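Local coordinates for DNA repair protein PprA (Deinococcus deserti, PDB 6MC8) that probably binds DNA and forms filaments, and is linked to repair of radiation-induced DNA damage and genome segregation, at residues 37-42 against 48-53; 80-85 against 124-129. The protein carries 2 engineered substitutions. One frame throughout, in Å; residues are numbered along the deposited sequence.

Interaction 1: 37-42 against 48-53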
# COMPACT_ATOMS: atom_id res chain seq x y z
N ALA A 37 14.49 -21.82 -29.98
CA ALA A 37 15.62 -21.10 -30.55
C ALA A 37 15.24 -19.67 -30.88
O ALA A 37 16.05 -18.76 -30.72
CB ALA A 37 16.14 -21.83 -31.78
N ARG A 38 14.01 -19.45 -31.35
CA ARG A 38 13.55 -18.09 -31.63
C ARG A 38 13.41 -17.28 -30.35
O ARG A 38 13.66 -16.07 -30.34
CB ARG A 38 12.20 -18.10 -32.36
CG ARG A 38 12.13 -18.83 -33.69
CD ARG A 38 13.06 -18.30 -34.76
NE ARG A 38 14.29 -19.08 -34.84
CZ ARG A 38 15.34 -18.75 -35.58
NH1 ARG A 38 15.33 -17.64 -36.30
NH2 ARG A 38 16.41 -19.53 -35.59
N PHE A 39 13.01 -17.94 -29.26
CA PHE A 39 12.88 -17.23 -27.99
C PHE A 39 14.24 -16.90 -27.41
O PHE A 39 14.41 -15.85 -26.78
CB PHE A 39 12.07 -18.06 -27.00
CG PHE A 39 11.77 -17.34 -25.72
CD1 PHE A 39 10.73 -16.43 -25.67
CD2 PHE A 39 12.53 -17.54 -24.59
CE1 PHE A 39 10.45 -15.75 -24.50
CE2 PHE A 39 12.26 -16.87 -23.42
CZ PHE A 39 11.22 -15.97 -23.38
N ALA A 40 15.22 -17.79 -27.58
CA ALA A 40 16.55 -17.57 -27.05
C ALA A 40 17.24 -16.42 -27.76
O ALA A 40 18.03 -15.68 -27.16
CB ALA A 40 17.38 -18.84 -27.16
N GLU A 41 16.95 -16.24 -29.05
CA GLU A 41 17.53 -15.15 -29.82
C GLU A 41 16.87 -13.82 -29.47
O GLU A 41 17.51 -12.77 -29.58
CB GLU A 41 17.39 -15.47 -31.30
CG GLU A 41 18.25 -16.64 -31.72
CD GLU A 41 17.80 -17.27 -33.02
OE1 GLU A 41 16.74 -16.87 -33.53
OE2 GLU A 41 18.49 -18.19 -33.51
N LEU A 42 15.62 -13.86 -29.03
CA LEU A 42 14.93 -12.64 -28.61
C LEU A 42 15.48 -12.12 -27.29
O LEU A 42 15.80 -10.93 -27.16
CB LEU A 42 13.43 -12.89 -28.51
CG LEU A 42 12.60 -11.70 -28.06
CD1 LEU A 42 12.74 -10.57 -29.04
CD2 LEU A 42 11.16 -12.09 -27.88
N LEU A 48 20.48 -12.22 -22.01
CA LEU A 48 20.19 -13.48 -21.36
C LEU A 48 20.71 -14.65 -22.18
O LEU A 48 20.68 -14.64 -23.41
CB LEU A 48 18.68 -13.65 -21.17
CG LEU A 48 17.93 -12.96 -20.03
CD1 LEU A 48 17.70 -11.48 -20.29
CD2 LEU A 48 16.63 -13.66 -19.82
N GLN A 49 21.17 -15.66 -21.47
CA GLN A 49 21.48 -16.96 -22.09
C GLN A 49 20.31 -17.85 -21.67
O GLN A 49 20.22 -18.19 -20.54
CB GLN A 49 22.84 -17.47 -21.65
CG GLN A 49 23.98 -16.95 -22.49
CD GLN A 49 25.29 -17.27 -21.84
OE1 GLN A 49 25.40 -17.19 -20.64
NE2 GLN A 49 26.28 -17.64 -22.62
N SER A 50 19.44 -18.20 -22.60
CA SER A 50 18.19 -18.88 -22.29
C SER A 50 18.43 -20.34 -21.93
O SER A 50 19.27 -21.01 -22.53
CB SER A 50 17.23 -18.78 -23.48
OG SER A 50 16.00 -19.42 -23.20
N ASP A 51 17.68 -20.81 -20.95
CA ASP A 51 17.79 -22.18 -20.46
C ASP A 51 16.67 -23.08 -20.94
O ASP A 51 16.61 -24.24 -20.53
CB ASP A 51 17.83 -22.19 -18.93
CG ASP A 51 19.11 -21.63 -18.37
OD1 ASP A 51 20.16 -21.76 -19.02
OD2 ASP A 51 19.07 -21.05 -17.27
N VAL A 52 15.78 -22.58 -21.80
CA VAL A 52 14.53 -23.29 -22.07
C VAL A 52 14.76 -24.49 -22.97
O VAL A 52 14.15 -25.55 -22.78
CB VAL A 52 13.50 -22.31 -22.68
CG1 VAL A 52 12.17 -22.99 -22.88
CG2 VAL A 52 13.34 -21.10 -21.79
N GLN A 53 15.67 -24.36 -23.94
CA GLN A 53 16.03 -25.50 -24.79
C GLN A 53 16.74 -26.58 -23.98
O GLN A 53 16.56 -27.77 -24.24
CB GLN A 53 16.90 -25.03 -25.95
CG GLN A 53 17.22 -26.10 -26.98
CD GLN A 53 16.00 -26.56 -27.75
OE1 GLN A 53 15.45 -27.63 -27.48
NE2 GLN A 53 15.58 -25.76 -28.72
O HOH W 1 19.33 -16.31 -24.93

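Interaction 2: 80-85 against 124-129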
# COMPACT_ATOMS: atom_id res chain seq x y z
N TRP A 80 14.86 -4.29 -21.43
CA TRP A 80 14.38 -3.55 -22.59
C TRP A 80 13.88 -2.17 -22.21
O TRP A 80 14.04 -1.22 -22.99
CB TRP A 80 13.29 -4.36 -23.29
CG TRP A 80 13.81 -5.53 -24.05
CD1 TRP A 80 15.06 -5.70 -24.53
CD2 TRP A 80 13.10 -6.73 -24.35
NE1 TRP A 80 15.17 -6.91 -25.16
CE2 TRP A 80 13.98 -7.57 -25.05
CE3 TRP A 80 11.80 -7.18 -24.10
CZ2 TRP A 80 13.60 -8.82 -25.51
CZ3 TRP A 80 11.43 -8.42 -24.56
CH2 TRP A 80 12.32 -9.23 -25.26
N GLY A 81 13.30 -2.03 -21.02
CA GLY A 81 12.92 -0.74 -20.48
C GLY A 81 11.80 -0.05 -21.22
O GLY A 81 11.87 1.15 -21.49
N LEU A 82 10.76 -0.80 -21.55
CA LEU A 82 9.67 -0.27 -22.36
C LEU A 82 8.64 0.47 -21.52
O LEU A 82 7.74 1.10 -22.08
CB LEU A 82 9.01 -1.40 -23.14
CG LEU A 82 9.98 -2.17 -24.04
CD1 LEU A 82 9.28 -3.32 -24.75
CD2 LEU A 82 10.69 -1.27 -25.02
N GLY A 83 8.75 0.42 -20.20
CA GLY A 83 7.77 1.05 -19.35
C GLY A 83 6.51 0.23 -19.18
O GLY A 83 5.41 0.79 -19.12
N LEU A 84 6.65 -1.09 -19.11
CA LEU A 84 5.52 -2.00 -19.01
C LEU A 84 5.57 -2.79 -17.70
O LEU A 84 5.08 -3.91 -17.62
CB LEU A 84 5.49 -2.95 -20.20
CG LEU A 84 5.50 -2.27 -21.57
CD1 LEU A 84 5.46 -3.28 -22.70
CD2 LEU A 84 4.39 -1.25 -21.71
N LEU A 85 6.17 -2.19 -16.67
CA LEU A 85 6.30 -2.84 -15.37
C LEU A 85 4.98 -2.89 -14.61
O LEU A 85 4.85 -3.68 -13.68
CB LEU A 85 7.36 -2.11 -14.55
CG LEU A 85 8.78 -2.24 -15.07
CD1 LEU A 85 9.72 -1.30 -14.34
CD2 LEU A 85 9.24 -3.67 -14.90
N GLY A 124 6.24 -3.85 -32.01
CA GLY A 124 5.15 -2.92 -32.25
C GLY A 124 3.95 -3.18 -31.36
O GLY A 124 3.19 -2.26 -31.05
N THR A 125 3.76 -4.43 -30.95
CA THR A 125 2.71 -4.77 -29.99
C THR A 125 3.03 -4.18 -28.62
O THR A 125 2.15 -3.65 -27.94
CB THR A 125 2.56 -6.30 -29.92
OG1 THR A 125 2.19 -6.80 -31.21
CG2 THR A 125 1.50 -6.71 -28.91
N TYR A 126 4.30 -4.25 -28.22
CA TYR A 126 4.73 -3.66 -26.96
C TYR A 126 4.77 -2.14 -27.02
O TYR A 126 4.62 -1.47 -26.00
CB TYR A 126 6.10 -4.23 -26.59
CG TYR A 126 6.07 -5.64 -26.08
CD1 TYR A 126 4.98 -6.12 -25.36
CD2 TYR A 126 7.09 -6.53 -26.38
CE1 TYR A 126 4.94 -7.41 -24.91
CE2 TYR A 126 7.05 -7.84 -25.94
CZ TYR A 126 5.98 -8.27 -25.20
OH TYR A 126 5.93 -9.56 -24.76
N ALA A 127 4.97 -1.58 -28.22
CA ALA A 127 5.06 -0.13 -28.34
C ALA A 127 3.70 0.53 -28.22
O ALA A 127 3.59 1.67 -27.76
CB ALA A 127 5.72 0.25 -29.66
N SER A 128 2.64 -0.18 -28.61
CA SER A 128 1.28 0.35 -28.48
C SER A 128 0.80 0.36 -27.04
O SER A 128 -0.25 0.95 -26.76
CB SER A 128 0.32 -0.45 -29.35
OG SER A 128 0.17 -1.77 -28.88
N MET A 129 1.52 -0.27 -26.12
CA MET A 129 1.22 -0.26 -24.70
C MET A 129 1.94 0.85 -23.96
O MET A 129 1.67 1.06 -22.78
CB MET A 129 1.62 -1.61 -24.09
CG MET A 129 0.99 -2.81 -24.75
SD MET A 129 1.63 -4.35 -24.08
CE MET A 129 0.90 -5.51 -25.22

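Interaction 1: 37-42 against 48-53
S50 packs against A40 of helix 35-43, and its side chain is the one to follow. Its CB lies against A40, 3.7 Å from A40 CB and 3.8 Å from A40 CA, a close methyl-to-methylene touch where the two backbones come nearest. One bond further out, OG stands anti to the backbone N (chi1 -179°), which sets it beside the carbonyl carbon, toward the edge of F39: OG is 4.2 Å from F39 CD2, near the plane of the ring. The same hydroxyl accepts a weak but nearly straight capping bond from V52 N (3.5 Å, 168°) as the chain turns into helix 52-57, and it is hydrogen-bonded to E72 OE1 on helix 62-80, whose other carboxylate oxygen takes D51 N. On the backbone side, one water ties the segments together: it donates to A40 O at 2.7 Å and to L48 O at 2.6 Å, and accepts from S50 N at 3.0 Å. Farther along, the NE2 of Q53 comes within 4.3 Å of A37 N, a loose contact between two N-H donors, not a hydrogen bond. The turn between helices 35-43 and 52-57 is therefore closed by one small apolar touch and a bridging water, while the serine hydroxyl, turned to V52 N and E72, anchors the start of helix 52-57 on helix 62-80.

Interaction 2: 80-85 against 124-129
The two backbones stay apart, with 7.3 Å between the CA atoms of L84 and M129, and two glycines with positive phi, G81 (67°) and G83 (80°), bend the loop so that both leucines L82 and L84 turn their side chains across the gap. L84 does most of the touching, and its two methyls divide the work. L84 CD1 lies 3.9 Å from both Y126 CD1 and Y126 O, coming at the ring obliquely; L84 CD2 rests 3.7 Å from M129 CB. L82 CD1 reaches the root of the same tyrosine, 3.8 Å from Y126 CB. This is where the loop leaving helix 62-80 for strand 89-95 packs against helix 119-127 and the residues after it. That helix lies on the three-stranded antiparallel sheet, with Y126 on L105 and T125 on A113; M129, following it, touches V107. Beyond CG the M129 chain is extended, which leads the end of the side chain away from the loop and sets SD in plane at the edge of the Y126 ring, 4.0 Å from Y126 CD1. H77 of helix 62-80 meets that ring edge-to-face. S128 OG donates to T125 O at 2.9 Å, from above the carbonyl plane.

In the fold
Both contacts meet at helix 62-80, but at different points along it. Interaction 1 joins neighbours in sequence, lies near the surface and relies on a water, a serine hydroxyl and the carboxylate of E72. Interaction 2 is partly buried and bridges parts of the chain 39 residues apart; its side-chain contacts across the gap are apolar, with leucine methyls on tyrosine and methionine between a loop and a helix that lies on the 89-114 sheet. Their centres are about 20 Å apart, yet they meet: L42 O of interaction 1 packs on W80 CZ2 of interaction 2 at 3.5 Å, while T45, in the loop after helix 35-43, is hydrogen-bonded to both L42 O and W80 NE1.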